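Local coordinates for protein TRAP dicarboxylate transporter, DctP subunit (Ochrobactrum anthropi, PDB 4P47) that probably binds a small organic acid in the periplasm and hands it to the membrane components of a TRAP transporter, at residues 123-128 with 270-275; 28-33 with 254-259; 172-177 with 182-187. One frame throughout, in Å; residues are numbered along the deposited sequence.

Contact 1. Residues 123-128 with 270-275; sequences VMDGPF and YQRKVS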
ATOM      1  N   VAL A 123      -5.023   1.305 -12.461  1.00 10.19           N
ATOM      2  CA  VAL A 123      -5.981   2.155 -11.777  1.00  9.12           C
ATOM      3  C   VAL A 123      -5.270   3.294 -11.025  1.00 10.55           C
ATOM      4  O   VAL A 123      -5.696   4.446 -11.087  1.00  9.20           O
ATOM      5  CB  VAL A 123      -6.910   1.331 -10.870  1.00 10.70           C
ATOM      6  CG1 VAL A 123      -7.863   2.231 -10.108  1.00 12.26           C
ATOM      7  CG2 VAL A 123      -7.700   0.340 -11.704  1.00 12.11           C
ATOM      8  N   MET A 124      -4.159   3.019 -10.348  1.00  8.91           N
ATOM      9  CA  MET A 124      -3.487   4.101  -9.606  1.00  8.61           C
ATOM     10  C   MET A 124      -2.863   5.146 -10.532  1.00  7.92           C
ATOM     11  O   MET A 124      -2.823   6.338 -10.216  1.00  8.05           O
ATOM     12  CB  MET A 124      -2.414   3.570  -8.657  1.00  8.97           C
ATOM     13  CG  MET A 124      -2.945   2.650  -7.577  1.00  8.87           C
ATOM     14  SD  MET A 124      -4.349   3.297  -6.625  1.00  9.34           S
ATOM     15  CE  MET A 124      -3.660   4.820  -5.974  1.00  8.38           C
ATOM     16  N   ASP A 125      -2.350   4.703 -11.681  1.00  8.66           N
ATOM     17  CA  ASP A 125      -1.677   5.613 -12.620  1.00  8.95           C
ATOM     18  C   ASP A 125      -2.653   6.335 -13.542  1.00 10.26           C
ATOM     19  O   ASP A 125      -2.267   7.270 -14.237  1.00 13.04           O
ATOM     20  CB  ASP A 125      -0.626   4.871 -13.451  1.00  8.45           C
ATOM     21  CG  ASP A 125       0.502   4.301 -12.605  1.00  7.78           C
ATOM     22  OD1 ASP A 125       0.622   4.647 -11.390  1.00  7.86           O
ATOM     23  OD2 ASP A 125       1.270   3.490 -13.163  1.00 10.21           O
ATOM     24  N   GLY A 126      -3.906   5.919 -13.514  1.00 11.33           N
ATOM     25  CA  GLY A 126      -4.957   6.525 -14.315  1.00 12.05           C
ATOM     26  C   GLY A 126      -5.759   7.570 -13.563  1.00 10.47           C
ATOM     27  O   GLY A 126      -5.318   8.110 -12.555  1.00 10.51           O
ATOM     28  N   PRO A 127      -6.950   7.894 -14.062  1.00 11.20           N
ATOM     29  CA  PRO A 127      -7.738   8.986 -13.504  1.00  9.87           C
ATOM     30  C   PRO A 127      -8.015   8.834 -12.002  1.00 10.53           C
ATOM     31  O   PRO A 127      -8.000   9.835 -11.277  1.00 10.99           O
ATOM     32  CB  PRO A 127      -9.027   8.937 -14.344  1.00 11.50           C
ATOM     33  CG  PRO A 127      -8.547   8.421 -15.663  1.00 18.87           C
ATOM     34  CD  PRO A 127      -7.532   7.386 -15.314  1.00 13.01           C
ATOM     35  N   PHE A 128      -8.259   7.618 -11.523  1.00  9.13           N
ATOM     36  CA  PHE A 128      -8.534   7.446 -10.106  1.00  9.49           C
ATOM     37  C   PHE A 128      -7.396   8.018  -9.251  1.00  8.93           C
ATOM     38  O   PHE A 128      -7.600   8.855  -8.365  1.00  9.56           O
ATOM     39  CB  PHE A 128      -8.744   5.975  -9.775  1.00  8.58           C
ATOM     40  CG  PHE A 128      -8.791   5.696  -8.297  1.00  8.57           C
ATOM     41  CD1 PHE A 128      -9.857   6.136  -7.522  1.00  9.57           C
ATOM     42  CD2 PHE A 128      -7.775   4.995  -7.679  1.00  9.10           C
ATOM     43  CE1 PHE A 128      -9.893   5.884  -6.163  1.00  9.18           C
ATOM     44  CE2 PHE A 128      -7.812   4.725  -6.331  1.00  8.41           C
ATOM     45  CZ  PHE A 128      -8.864   5.175  -5.568  1.00 10.81           C
ATOM     46  N   TYR A 270      10.552   0.963 -11.854  1.00  8.94           N
ATOM     47  CA  TYR A 270      11.627   0.145 -11.337  1.00  8.73           C
ATOM     48  C   TYR A 270      11.289  -0.404  -9.947  1.00  8.23           C
ATOM     49  O   TYR A 270      11.528  -1.580  -9.661  1.00 10.04           O
ATOM     50  CB  TYR A 270      12.904   1.006 -11.286  1.00  9.70           C
ATOM     51  CG  TYR A 270      14.063   0.452 -10.512  1.00 11.63           C
ATOM     52  CD1 TYR A 270      14.930  -0.478 -11.068  1.00 14.99           C
ATOM     53  CD2 TYR A 270      14.312   0.890  -9.233  1.00 14.63           C
ATOM     54  CE1 TYR A 270      16.014  -0.973 -10.337  1.00 14.37           C
ATOM     55  CE2 TYR A 270      15.367   0.421  -8.514  1.00 16.10           C
ATOM     56  CZ  TYR A 270      16.212  -0.505  -9.052  1.00 12.76           C
ATOM     57  OH  TYR A 270      17.270  -0.942  -8.279  1.00 20.00           O
ATOM     58  N   GLN A 271      10.763   0.452  -9.081  1.00  8.20           N
ATOM     59  CA  GLN A 271      10.443   0.071  -7.703  1.00  6.31           C
ATOM     60  C   GLN A 271       9.403  -1.060  -7.696  1.00  8.28           C
ATOM     61  O   GLN A 271       9.488  -2.012  -6.911  1.00  8.14           O
ATOM     62  CB  GLN A 271       9.913   1.279  -6.918  1.00  9.34           C
ATOM     63  CG  GLN A 271       9.733   1.021  -5.431  1.00  7.20           C
ATOM     64  CD  GLN A 271       8.426   0.338  -5.074  1.00  8.50           C
ATOM     65  OE1 GLN A 271       7.426   0.479  -5.760  1.00  8.36           O
ATOM     66  NE2 GLN A 271       8.432  -0.393  -3.969  1.00  8.38           N
ATOM     67  N   ARG A 272       8.410  -0.970  -8.570  1.00  7.24           N
ATOM     68  CA  ARG A 272       7.350  -1.964  -8.628  1.00  7.32           C
ATOM     69  C   ARG A 272       7.935  -3.295  -9.090  1.00  9.59           C
ATOM     70  O   ARG A 272       7.577  -4.347  -8.565  1.00  8.82           O
ATOM     71  CB  ARG A 272       6.248  -1.493  -9.573  1.00  9.85           C
ATOM     72  CG  ARG A 272       5.366  -0.406  -8.989  1.00  8.33           C
ATOM     73  CD  ARG A 272       4.540   0.221 -10.077  1.00  8.39           C
ATOM     74  NE  ARG A 272       3.531   1.120  -9.570  1.00  7.37           N
ATOM     75  CZ  ARG A 272       2.746   1.856 -10.358  1.00  8.38           C
ATOM     76  NH1 ARG A 272       2.947   1.878 -11.671  1.00  8.21           N
ATOM     77  NH2 ARG A 272       1.794   2.614  -9.841  1.00  8.12           N
ATOM     78  N   LYS A 273       8.845  -3.275 -10.058  1.00  8.81           N
ATOM     79  CA  LYS A 273       9.490  -4.513 -10.485  1.00  8.92           C
ATOM     80  C   LYS A 273      10.298  -5.153  -9.357  1.00 12.05           C
ATOM     81  O   LYS A 273      10.241  -6.373  -9.147  1.00 10.64           O
ATOM     82  CB  LYS A 273      10.399  -4.269 -11.683  1.00 15.98           C
ATOM     83  CG  LYS A 273       9.660  -4.163 -12.984  1.00 17.57           C
ATOM     84  CD  LYS A 273      10.605  -3.712 -14.089  1.00 24.98           C
ATOM     85  CE  LYS A 273      11.941  -4.452 -14.027  1.00 33.42           C
ATOM     86  NZ  LYS A 273      13.000  -3.744 -14.792  1.00 45.87           N
ATOM     87  N   VAL A 274      11.052  -4.348  -8.620  1.00 10.58           N
ATOM     88  CA  VAL A 274      11.846  -4.850  -7.518  1.00 11.10           C
ATOM     89  C   VAL A 274      10.929  -5.430  -6.446  1.00  9.03           C
ATOM     90  O   VAL A 274      11.186  -6.505  -5.888  1.00 10.07           O
ATOM     91  CB  VAL A 274      12.744  -3.736  -6.904  1.00 11.57           C
ATOM     92  CG1 VAL A 274      13.353  -4.178  -5.588  1.00 11.27           C
ATOM     93  CG2 VAL A 274      13.830  -3.337  -7.896  1.00 12.60           C
ATOM     94  N   SER A 275       9.846  -4.728  -6.178  1.00  8.89           N
ATOM     95  CA  SER A 275       8.900  -5.180  -5.178  1.00  9.58           C
ATOM     96  C   SER A 275       8.328  -6.551  -5.540  1.00  9.30           C
ATOM     97  O   SER A 275       8.188  -7.441  -4.708  1.00  8.85           O
ATOM     98  CB  SER A 275       7.782  -4.158  -5.067  1.00  9.36           C
ATOM     99  OG  SER A 275       6.847  -4.567  -4.080  1.00 11.81           O
TER
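The backbones stay well apart: the CA atoms of D125 and R272, the nearest pair across the segments, are 12.4 Å from each other, so the contact is made by reaching side chains. It joins residues 123-128, where helix 117-125 gives way to helix 127-133, to the middle of the long helix 254-288, the helix that runs along this solute-binding protein of the TRAP (DctP) family. The motif is a bidentate, end-on salt bridge. The two side chains come from opposite directions, and the carboxylate and guanidinium planes lie only 22° apart. R272 reaches the site by a chain extended from CG to NE, which carries the guanidinium far from its own helix. M124 makes a marginal contact, its CB 4.5 Å from R272 NH2 in an oblique approach.

The guanidinium has a second carboxylate: R272 NE pairs with D121, so two acids four residues apart hold three of its nitrogens and should fix its rotation. Y146 and E148 of strand 141-156 also touch R272, placing this largely buried charge between helix and sheet. R268 brings a like charge close to NH1, which the acids probably offset.

Within the pair the two bonds differ in shape. R272 NH2 meets D125 OD1 at 2.8 Å on the syn side but 27° out of the carboxylate plane, whereas R272 NH1 reaches the syn lone pair of D125 OD2 at 2.8 Å, nearly straight at 175°.

Contact 2. Residues 28-33 with 254-259; sequences RSQTIK and DEEKAV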
ATOM      1  N   ARG A  28      19.149  25.146 -10.146  1.00 21.49           N
ATOM      2  CA  ARG A  28      20.018  25.695  -9.117  1.00 23.65           C
ATOM      3  C   ARG A  28      20.373  24.611  -8.111  1.00 25.79           C
ATOM      4  O   ARG A  28      19.751  23.538  -8.091  1.00 22.25           O
ATOM      5  CB  ARG A  28      19.314  26.857  -8.412  1.00 22.59           C
ATOM      6  CG  ARG A  28      18.826  27.923  -9.362  1.00 25.89           C
ATOM      7  CD  ARG A  28      17.724  28.741  -8.746  1.00 28.07           C
ATOM      8  NE  ARG A  28      16.492  27.968  -8.654  1.00 19.56           N
ATOM      9  CZ  ARG A  28      15.329  28.473  -8.266  1.00 30.06           C
ATOM     10  NH1 ARG A  28      14.260  27.695  -8.211  1.00 28.53           N
ATOM     11  NH2 ARG A  28      15.234  29.753  -7.931  1.00 29.19           N
ATOM     12  N   SER A  29      21.383  24.871  -7.293  0.83 21.54           N
ATOM     13  CA  SER A  29      21.687  23.970  -6.200  0.83 22.05           C
ATOM     14  C   SER A  29      20.413  23.788  -5.373  0.83 18.69           C
ATOM     15  O   SER A  29      19.760  24.763  -5.009  0.83 15.29           O
ATOM     16  CB  SER A  29      22.813  24.539  -5.341  0.83 31.41           C
ATOM     17  OG  SER A  29      23.100  23.690  -4.246  0.83 31.57           O
ATOM     18  N   GLN A  30      20.039  22.540  -5.116  1.00 14.54           N
ATOM     19  CA  GLN A  30      18.919  22.227  -4.218  1.00 12.11           C
ATOM     20  C   GLN A  30      19.281  21.024  -3.363  1.00 11.76           C
ATOM     21  O   GLN A  30      20.058  20.154  -3.768  1.00 13.67           O
ATOM     22  CB  GLN A  30      17.645  21.916  -4.999  1.00 11.55           C
ATOM     23  CG  GLN A  30      17.182  23.015  -5.959  1.00 14.00           C
ATOM     24  CD  GLN A  30      16.596  24.248  -5.267  1.00 15.51           C
ATOM     25  OE1 GLN A  30      16.347  24.259  -4.059  1.00 17.14           O
ATOM     26  NE2 GLN A  30      16.366  25.291  -6.046  1.00 16.39           N
ATOM     27  N   THR A  31      18.721  20.969  -2.167  1.00 16.07           N
ATOM     28  CA  THR A  31      18.894  19.795  -1.333  1.00 18.55           C
ATOM     29  C   THR A  31      17.524  19.290  -0.955  1.00 14.32           C
ATOM     30  O   THR A  31      16.667  20.046  -0.509  1.00 15.87           O
ATOM     31  CB  THR A  31      19.717  20.088  -0.066  1.00 28.66           C
ATOM     32  OG1 THR A  31      21.020  20.542  -0.442  1.00 29.22           O
ATOM     33  CG2 THR A  31      19.866  18.831   0.786  1.00 28.40           C
ATOM     34  N   ILE A  32      17.327  18.000  -1.160  1.00  9.25           N
ATOM     35  CA  ILE A  32      16.070  17.369  -0.865  1.00  9.53           C
ATOM     36  C   ILE A  32      16.274  16.261   0.151  1.00  9.38           C
ATOM     37  O   ILE A  32      16.991  15.299  -0.123  1.00 11.09           O
ATOM     38  CB  ILE A  32      15.476  16.745  -2.128  1.00  9.81           C
ATOM     39  CG1 ILE A  32      15.122  17.824  -3.146  1.00 11.95           C
ATOM     40  CG2 ILE A  32      14.252  15.910  -1.764  1.00 13.60           C
ATOM     41  CD1 ILE A  32      14.578  17.269  -4.478  1.00 13.92           C
ATOM     42  N   LYS A  33      15.659  16.397   1.321  0.51  8.73           N
ATOM     43  CA  LYS A  33      15.636  15.328   2.312  0.51  8.59           C
ATOM     44  C   LYS A  33      14.423  14.448   2.025  0.51  8.43           C
ATOM     45  O   LYS A  33      13.311  14.951   1.930  0.51  9.33           O
ATOM     46  CB  LYS A  33      15.563  15.913   3.725  0.51  9.91           C
ATOM     47  CG  LYS A  33      16.727  16.833   4.064  0.51 10.02           C
ATOM     48  CD  LYS A  33      16.632  17.424   5.478  0.51  9.86           C
ATOM     49  CE  LYS A  33      17.804  18.358   5.789  0.51 16.59           C
ATOM     50  NZ  LYS A  33      17.799  18.856   7.198  0.51 19.23           N
ATOM     51  N   ASP A 254      10.617  25.362 -13.389  1.00 15.90           N
ATOM     52  CA  ASP A 254      10.041  24.273 -14.160  1.00 15.98           C
ATOM     53  C   ASP A 254      11.055  23.192 -14.510  1.00 14.18           C
ATOM     54  O   ASP A 254      10.700  22.017 -14.595  1.00 14.02           O
ATOM     55  CB  ASP A 254       9.385  24.813 -15.426  1.00 16.16           C
ATOM     56  CG  ASP A 254       8.095  25.535 -15.131  1.00 20.12           C
ATOM     57  OD1 ASP A 254       7.548  25.352 -14.020  1.00 20.04           O
ATOM     58  OD2 ASP A 254       7.612  26.282 -16.012  1.00 22.77           O
ATOM     59  N   GLU A 255      12.306  23.578 -14.734  1.00 12.59           N
ATOM     60  CA  GLU A 255      13.323  22.600 -15.069  1.00 14.61           C
ATOM     61  C   GLU A 255      13.615  21.700 -13.874  1.00 11.96           C
ATOM     62  O   GLU A 255      13.798  20.509 -14.051  1.00 14.23           O
ATOM     63  CB  GLU A 255      14.593  23.283 -15.579  1.00 21.24           C
ATOM     64  CG  GLU A 255      14.356  24.144 -16.809  1.00 34.57           C
ATOM     65  CD  GLU A 255      14.339  25.632 -16.485  1.00 46.66           C
ATOM     66  OE1 GLU A 255      15.403  26.277 -16.625  1.00 50.40           O
ATOM     67  OE2 GLU A 255      13.267  26.156 -16.092  1.00 38.07           O
ATOM     68  N   GLU A 256      13.646  22.275 -12.674  1.00 13.11           N
ATOM     69  CA  GLU A 256      13.878  21.499 -11.455  1.00 11.68           C
ATOM     70  C   GLU A 256      12.686  20.551 -11.220  1.00  9.83           C
ATOM     71  O   GLU A 256      12.857  19.369 -10.929  1.00  9.49           O
ATOM     72  CB  GLU A 256      14.082  22.439 -10.257  1.00 12.08           C
ATOM     73  CG  GLU A 256      15.375  23.277 -10.338  1.00 14.88           C
ATOM     74  CD  GLU A 256      15.381  24.515  -9.444  1.00 13.35           C
ATOM     75  OE1 GLU A 256      14.321  25.056  -9.079  1.00 15.63           O
ATOM     76  OE2 GLU A 256      16.491  24.989  -9.101  1.00 16.96           O
ATOM     77  N   LYS A 257      11.474  21.061 -11.372  1.00 10.16           N
ATOM     78  CA  LYS A 257      10.285  20.244 -11.210  1.00  8.57           C
ATOM     79  C   LYS A 257      10.270  19.079 -12.194  1.00  9.20           C
ATOM     80  O   LYS A 257       9.912  17.956 -11.824  1.00  8.44           O
ATOM     81  CB  LYS A 257       9.026  21.086 -11.392  1.00 10.83           C
ATOM     82  CG  LYS A 257       8.779  22.072 -10.277  1.00 11.04           C
ATOM     83  CD  LYS A 257       7.622  23.017 -10.605  1.00 12.08           C
ATOM     84  CE  LYS A 257       7.278  23.878  -9.401  1.00 12.57           C
ATOM     85  NZ  LYS A 257       6.158  24.821  -9.777  1.00 16.72           N
ATOM     86  N   ALA A 258      10.640  19.335 -13.451  1.00 10.49           N
ATOM     87  CA  ALA A 258      10.626  18.282 -14.457  1.00  9.36           C
ATOM     88  C   ALA A 258      11.609  17.144 -14.112  1.00  8.11           C
ATOM     89  O   ALA A 258      11.306  15.975 -14.327  1.00  9.52           O
ATOM     90  CB  ALA A 258      10.926  18.839 -15.831  1.00 11.61           C
ATOM     91  N   VAL A 259      12.796  17.485 -13.615  1.00  8.03           N
ATOM     92  CA  VAL A 259      13.766  16.474 -13.171  1.00  8.04           C
ATOM     93  C   VAL A 259      13.143  15.571 -12.123  1.00  7.27           C
ATOM     94  O   VAL A 259      13.235  14.339 -12.193  1.00  8.14           O
ATOM     95  CB  VAL A 259      15.030  17.137 -12.575  1.00  9.65           C
ATOM     96  CG1 VAL A 259      15.830  16.120 -11.776  1.00  9.72           C
ATOM     97  CG2 VAL A 259      15.880  17.776 -13.680  1.00 12.46           C
TER
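E256 is the buried acid on which R28 and Q30 converge, and it accounts for more than half of the surface hidden between the segments. It stands in the first turns of helix 254-288, while Q30 opens strand 30-35 and R28 lies in the loop just before it; the closest CA atoms, those of R28 and E256, are 7.8 Å apart. E256 points its extended chain at the strand, and R28 crosses it at about a right angle.

R28 grips the carboxylate side-on. Its NE lies 3.0 Å from E256 OE2 and its NH1 2.8 Å from E256 OE1, both on the syn side and both close to the guanidinium plane, with N-H...O angles above 170°. The arginine chain bends at chi3 (-72°), bringing NE and NH1 to the same carboxylate that its backbone N meets; R28 N lies 2.9 Å from E256 OE2, on the anti side. Q30 adds a third donor to OE2: its NE2 approaches E256 OE2 at 3.1 Å from above the carboxylate plane, the amide plane standing 87° to the carboxylate.

OE2 thus accepts three bonds, while OE1 takes R28 NH1 and also the backbone N of N253, just ahead of the segment. Every carboxylate oxygen is satisfied, and the several donors probably keep E256 ionised. R28 NH1 in turn also binds R251 O, and Q30 packs on F248 and I63.

The result is a side-on bidentate salt bridge between a helix acid and the arginine preceding strand 30-35, the first strand of this periplasmic-binding-protein fold, which lies between strands 63-68 and 90-94.

Contact 3. Residues 172-177 with 182-187; sequences IRTLQS and ALFNAL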
ATOM      1  N   ILE A 172      -8.413 -12.161  14.618  1.00  7.66           N
ATOM      2  CA  ILE A 172      -7.394 -11.705  13.681  1.00  7.01           C
ATOM      3  C   ILE A 172      -6.902 -10.320  14.078  1.00  5.78           C
ATOM      4  O   ILE A 172      -7.696  -9.391  14.194  1.00  7.50           O
ATOM      5  CB  ILE A 172      -7.953 -11.634  12.240  1.00  7.70           C
ATOM      6  CG1 ILE A 172      -8.517 -12.998  11.802  1.00  6.73           C
ATOM      7  CG2 ILE A 172      -6.866 -11.138  11.266  1.00  6.22           C
ATOM      8  CD1 ILE A 172      -7.513 -14.163  11.787  1.00  6.59           C
ATOM      9  N   ARG A 173      -5.601 -10.174  14.313  1.00  6.67           N
ATOM     10  CA  ARG A 173      -5.021  -8.854  14.557  1.00  6.16           C
ATOM     11  C   ARG A 173      -5.096  -8.068  13.253  1.00  6.79           C
ATOM     12  O   ARG A 173      -4.561  -8.490  12.215  1.00  6.98           O
ATOM     13  CB  ARG A 173      -3.568  -8.966  15.016  1.00  7.35           C
ATOM     14  CG  ARG A 173      -2.956  -7.657  15.479  1.00  7.60           C
ATOM     15  CD  ARG A 173      -2.394  -6.800  14.355  1.00  8.19           C
ATOM     16  NE  ARG A 173      -1.548  -5.748  14.907  1.00  7.64           N
ATOM     17  CZ  ARG A 173      -0.800  -4.919  14.190  1.00  7.16           C
ATOM     18  NH1 ARG A 173      -0.768  -5.028  12.864  1.00  7.85           N
ATOM     19  NH2 ARG A 173      -0.075  -3.990  14.803  1.00  7.65           N
ATOM     20  N   THR A 174      -5.799  -6.937  13.292  1.00  5.84           N
ATOM     21  CA  THR A 174      -5.976  -6.081  12.124  1.00  7.08           C
ATOM     22  C   THR A 174      -5.549  -4.657  12.425  1.00  6.64           C
ATOM     23  O   THR A 174      -5.562  -4.218  13.574  1.00  6.97           O
ATOM     24  CB  THR A 174      -7.468  -6.031  11.650  1.00  7.35           C
ATOM     25  OG1 THR A 174      -8.275  -5.281  12.574  1.00  7.20           O
ATOM     26  CG2 THR A 174      -8.055  -7.420  11.516  1.00  6.10           C
ATOM     27  N   LEU A 175      -5.252  -3.900  11.384  1.00  6.46           N
ATOM     28  CA  LEU A 175      -5.219  -2.448  11.529  1.00  6.75           C
ATOM     29  C   LEU A 175      -6.589  -1.969  12.045  1.00  6.24           C
ATOM     30  O   LEU A 175      -7.634  -2.604  11.836  1.00  7.08           O
ATOM     31  CB  LEU A 175      -4.830  -1.751  10.217  1.00  5.46           C
ATOM     32  CG  LEU A 175      -3.448  -2.130   9.683  1.00  5.99           C
ATOM     33  CD1 LEU A 175      -3.147  -1.319   8.441  1.00  8.32           C
ATOM     34  CD2 LEU A 175      -2.398  -1.920  10.750  1.00  8.22           C
ATOM     35  N   GLN A 176      -6.550  -0.850  12.758  1.00  7.52           N
ATOM     36  CA  GLN A 176      -7.688  -0.465  13.572  1.00  8.04           C
ATOM     37  C   GLN A 176      -8.383   0.793  13.073  1.00  7.76           C
ATOM     38  O   GLN A 176      -9.252   1.331  13.760  1.00 10.17           O
ATOM     39  CB  GLN A 176      -7.260  -0.305  15.036  1.00  7.35           C
ATOM     40  CG  GLN A 176      -6.874  -1.625  15.697  1.00  8.22           C
ATOM     41  CD  GLN A 176      -8.032  -2.584  15.824  1.00  9.82           C
ATOM     42  OE1 GLN A 176      -8.014  -3.722  15.289  1.00 10.40           O
ATOM     43  NE2 GLN A 176      -9.051  -2.148  16.519  1.00  7.75           N
ATOM     44  N   SER A 177      -8.069   1.247  11.867  1.00  7.67           N
ATOM     45  CA  SER A 177      -8.855   2.321  11.260  1.00  7.15           C
ATOM     46  C   SER A 177     -10.222   1.767  10.827  1.00  7.34           C
ATOM     47  O   SER A 177     -10.460   0.561  10.870  1.00  8.44           O
ATOM     48  CB  SER A 177      -8.108   2.923  10.074  1.00 10.56           C
ATOM     49  OG  SER A 177      -7.990   1.978   9.032  1.00 11.24           O
ATOM     50  N   ALA A 182     -14.351  -2.616   9.894  1.00  8.44           N
ATOM     51  CA  ALA A 182     -15.626  -2.948   9.263  1.00  8.30           C
ATOM     52  C   ALA A 182     -15.495  -4.222   8.424  1.00  7.31           C
ATOM     53  O   ALA A 182     -16.342  -5.114   8.484  1.00  8.70           O
ATOM     54  CB  ALA A 182     -16.123  -1.783   8.389  1.00 10.25           C
ATOM     55  N   LEU A 183     -14.421  -4.307   7.654  1.00  7.72           N
ATOM     56  CA  LEU A 183     -14.175  -5.442   6.760  1.00  7.85           C
ATOM     57  C   LEU A 183     -14.126  -6.754   7.526  1.00  8.05           C
ATOM     58  O   LEU A 183     -14.818  -7.714   7.193  1.00  7.30           O
ATOM     59  CB  LEU A 183     -12.849  -5.233   6.017  1.00  7.96           C
ATOM     60  CG  LEU A 183     -12.285  -6.447   5.280  1.00  7.84           C
ATOM     61  CD1 LEU A 183     -13.240  -6.935   4.190  1.00 10.62           C
ATOM     62  CD2 LEU A 183     -10.930  -6.103   4.721  1.00 11.22           C
ATOM     63  N   PHE A 184     -13.308  -6.808   8.566  1.00  6.72           N
ATOM     64  CA  PHE A 184     -13.124  -8.086   9.238  1.00  6.42           C
ATOM     65  C   PHE A 184     -14.350  -8.482  10.053  1.00  7.52           C
ATOM     66  O   PHE A 184     -14.696  -9.662  10.119  1.00  7.44           O
ATOM     67  CB  PHE A 184     -11.784  -8.105   9.989  1.00  7.76           C
ATOM     68  CG  PHE A 184     -10.639  -8.474   9.072  1.00  6.19           C
ATOM     69  CD1 PHE A 184     -10.333  -9.804   8.840  1.00  8.89           C
ATOM     70  CD2 PHE A 184      -9.961  -7.504   8.362  1.00  7.34           C
ATOM     71  CE1 PHE A 184      -9.329 -10.146   7.936  1.00  8.55           C
ATOM     72  CE2 PHE A 184      -8.972  -7.831   7.460  1.00  6.92           C
ATOM     73  CZ  PHE A 184      -8.658  -9.138   7.250  1.00  7.18           C
ATOM     74  N   ASN A 185     -15.059  -7.505  10.609  1.00  7.71           N
ATOM     75  CA  ASN A 185     -16.354  -7.821  11.245  1.00  7.26           C
ATOM     76  C   ASN A 185     -17.346  -8.347  10.216  1.00  8.50           C
ATOM     77  O   ASN A 185     -18.069  -9.292  10.493  1.00  8.67           O
ATOM     78  CB  ASN A 185     -16.940  -6.623  11.985  1.00  9.12           C
ATOM     79  CG  ASN A 185     -16.361  -6.445  13.345  1.00  8.81           C
ATOM     80  OD1 ASN A 185     -16.695  -7.163  14.278  1.00 11.63           O
ATOM     81  ND2 ASN A 185     -15.487  -5.482  13.486  1.00 12.39           N
ATOM     82  N   ALA A 186     -17.399  -7.746   9.034  1.00  7.83           N
ATOM     83  CA  ALA A 186     -18.293  -8.215   7.976  1.00  8.69           C
ATOM     84  C   ALA A 186     -17.969  -9.646   7.561  1.00 10.60           C
ATOM     85  O   ALA A 186     -18.849 -10.389   7.101  1.00 12.20           O
ATOM     86  CB  ALA A 186     -18.211  -7.284   6.755  1.00  9.34           C
ATOM     87  N   LEU A 187     -16.701 -10.027   7.695  1.00  9.06           N
ATOM     88  CA  LEU A 187     -16.250 -11.382   7.362  1.00 11.23           C
ATOM     89  C   LEU A 187     -16.479 -12.377   8.509  1.00  8.98           C
ATOM     90  O   LEU A 187     -16.160 -13.568   8.358  1.00 13.19           O
ATOM     91  CB  LEU A 187     -14.773 -11.361   6.973  1.00  9.96           C
ATOM     92  CG  LEU A 187     -14.413 -10.626   5.683  1.00 10.42           C
ATOM     93  CD1 LEU A 187     -12.902 -10.447   5.571  1.00 10.96           C
ATOM     94  CD2 LEU A 187     -14.982 -11.353   4.483  1.00 12.72           C
TER
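The F184 ring is covered on one face by T174 CG2, which lies 3.6 Å above its plane and offset toward the rim, and on the opposite face by CD1 of L187, just past the end of the helix. I172 CG2 comes in obliquely, 4.3 Å from F184 CE1. This is the interior of a beta-alpha-beta unit, strand 171-173, helix 178-186 and strand 190-192, in which the helix packs its aromatic residue against I172 of the preceding strand and T174 just beyond it.

The T174 contact meets the criteria of a CH-pi interaction: CG2 is 4.0 Å from the F184 ring centroid and 25° off the ring normal. F184 CG and F184 CD2 are each 3.7 Å from T174 CG2, so the methyl sits over the CB side of the ring rather than its centre. The threonine torsion explains the choice of branch: at chi1 72° OG1 is placed between the backbone N and the carbonyl carbon, leaving CG2 to meet the ring. Replacing T174 by a serine would probably leave this face of F184 without its methyl partner and open a small gap against the ring.

Around the pair, A191 of strand 190-192 and E212 of strand 210-213 touch both T174 and F184, and H235 meets the phenylalanine ring edge-to-face, so the contact is closed in by the sheet. The hydroxyl branch of T174 is occupied within its own segment, its OG1 giving a 2.8 Å hydrogen bond to L175 O from 42° out of that carbonyl's plane.

Contacts 1 and 2 share helix 254-288: 28-33 meets its N-terminal start and 123-128 its middle, with centres 23 Å apart and nearest atoms about 13 Å apart. Along the chain their segments alternate, whereas contact 3 (172-177 with 182-187) is local and nested inside the loops closed by both. Contact 3 lies across the chain's centre from each, its centre 26 Å from contact 1 and 42 Å from contact 2, yet contacts 2 and 3 both reach the same mixed sheet. The two long-range polar contacts therefore fasten the long helix to early parts of the chain, while the apolar contact packs one beta-alpha-beta unit at a distant end.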